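Local structure of heat shock protein-related protein (Deinococcus radiodurans, 4FEI) at residues A[9-12]-A[17-20]. The protein is a small heat shock protein of the HSP20 family, here its alpha-crystallin domain, and probably acts as a chaperone that limits aggregation of unfolding proteins during stress. Numbering follows the deposited sequence.
Sequences ADWR and HLDL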
# COMPACT_ATOMS: atom_id res chain seq x y z
N ALA A 9 -9.30 3.58 2.04
CA ALA A 9 -10.25 2.60 2.67
C ALA A 9 -11.44 2.24 1.74
O ALA A 9 -12.04 3.10 1.11
CB ALA A 9 -10.80 3.13 3.97
N ASP A 10 -11.76 0.96 1.67
CA ASP A 10 -12.94 0.46 0.97
C ASP A 10 -13.86 -0.24 1.97
O ASP A 10 -13.40 -0.87 2.91
CB ASP A 10 -12.53 -0.60 -0.08
CG ASP A 10 -11.99 0.01 -1.37
OD1 ASP A 10 -12.08 1.25 -1.53
OD2 ASP A 10 -11.49 -0.76 -2.21
N TRP A 11 -15.14 -0.16 1.72
CA TRP A 11 -16.13 -1.01 2.37
C TRP A 11 -16.74 -1.96 1.34
O TRP A 11 -17.29 -1.55 0.33
CB TRP A 11 -17.23 -0.16 2.99
CG TRP A 11 -16.75 0.56 4.25
CD1 TRP A 11 -16.39 1.88 4.36
CD2 TRP A 11 -16.60 -0.01 5.57
NE1 TRP A 11 -16.01 2.15 5.68
CE2 TRP A 11 -16.12 1.01 6.43
CE3 TRP A 11 -16.84 -1.28 6.10
CZ2 TRP A 11 -15.90 0.80 7.80
CZ3 TRP A 11 -16.59 -1.50 7.46
CH2 TRP A 11 -16.12 -0.47 8.29
N ARG A 12 -16.58 -3.25 1.58
CA ARG A 12 -17.12 -4.26 0.67
C ARG A 12 -18.31 -4.96 1.34
O ARG A 12 -18.27 -5.30 2.52
CB ARG A 12 -16.03 -5.28 0.29
CG ARG A 12 -16.53 -6.48 -0.56
CD ARG A 12 -15.38 -7.44 -0.86
NE ARG A 12 -14.68 -7.94 0.34
CZ ARG A 12 -13.43 -8.44 0.34
NH1 ARG A 12 -12.72 -8.48 -0.81
NH2 ARG A 12 -12.88 -8.88 1.48
N HIS A 17 -21.50 -10.46 6.00
CA HIS A 17 -20.46 -9.64 6.62
C HIS A 17 -20.22 -8.33 5.89
O HIS A 17 -20.54 -8.17 4.71
CB HIS A 17 -19.15 -10.41 6.74
CG HIS A 17 -19.18 -11.49 7.77
ND1 HIS A 17 -19.67 -12.76 7.51
CD2 HIS A 17 -18.80 -11.49 9.07
CE1 HIS A 17 -19.59 -13.48 8.62
NE2 HIS A 17 -19.07 -12.74 9.58
N LEU A 18 -19.61 -7.39 6.61
CA LEU A 18 -19.18 -6.11 6.08
C LEU A 18 -17.64 -6.07 6.22
O LEU A 18 -17.11 -6.24 7.33
CB LEU A 18 -19.82 -5.00 6.92
CG LEU A 18 -19.68 -3.55 6.48
CD1 LEU A 18 -20.30 -3.32 5.07
CD2 LEU A 18 -20.35 -2.65 7.51
N ASP A 19 -16.94 -5.89 5.10
CA ASP A 19 -15.47 -5.85 5.09
C ASP A 19 -14.93 -4.45 4.92
O ASP A 19 -15.34 -3.71 4.02
CB ASP A 19 -14.89 -6.67 3.94
CG ASP A 19 -15.26 -8.14 4.00
OD1 ASP A 19 -15.54 -8.63 5.13
OD2 ASP A 19 -15.27 -8.78 2.93
N LEU A 20 -13.95 -4.11 5.74
CA LEU A 20 -13.17 -2.89 5.56
C LEU A 20 -11.82 -3.31 5.03
O LEU A 20 -11.14 -4.12 5.65
CB LEU A 20 -13.01 -2.16 6.89
CG LEU A 20 -12.26 -0.85 7.10
CD1 LEU A 20 -10.80 -1.12 7.40
CD2 LEU A 20 -12.39 0.13 5.93
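R12 and D19 face each other as a hydrogen-bonded pair of an antiparallel hairpin, and a salt bridge is added beside their two reciprocal backbone bonds. R12 N reaches D19 O at 2.8 Å and D19 N returns to R12 O at 3.0 Å. Both side chains project from one face of the sheet, where OD2 of D19 takes both NE and NH2 of R12, each at 2.8 Å, in a side-on grip. NE arrives on the anti lone pair of OD2, whereas NH2 comes from above the carboxylate plane; the two flat groups stand 81° apart, and both hydrogen bonds are well off straight. The arginine leaves the backbone extended, CG anti to N, and turns only at chi3 (56°), which brings its NE edge round to the acid. With an alanine here, the carboxylate of the buried D19 would probably be left without its main cationic mate, since the link from OD1 to R90 is long and weak.

The other face, at A9, W11, L18 and L20, is mainly apolar. W11 and L20, a non-hydrogen-bonded pair, meet with CB of L20 over the six-membered ring in a CH-pi contact, 3.9 Å from its centroid. CG of L18 approaches the same ring obliquely, 3.7 Å from CE3 of W11, while CD2 of L20 runs on to CB of A9.

Outward, L20 pairs with V89 of strand 86-92 and packs on L67, tying the hairpin into the beta-sandwich of the alpha-crystallin domain. Strand 9-14 also pairs with a strand of the second subunit, where R58 of that chain forms a salt bridge with D10. Alternating residues on paired strands send their side chains to opposite faces, so one pairing can be ionic on one face and apolar on the other.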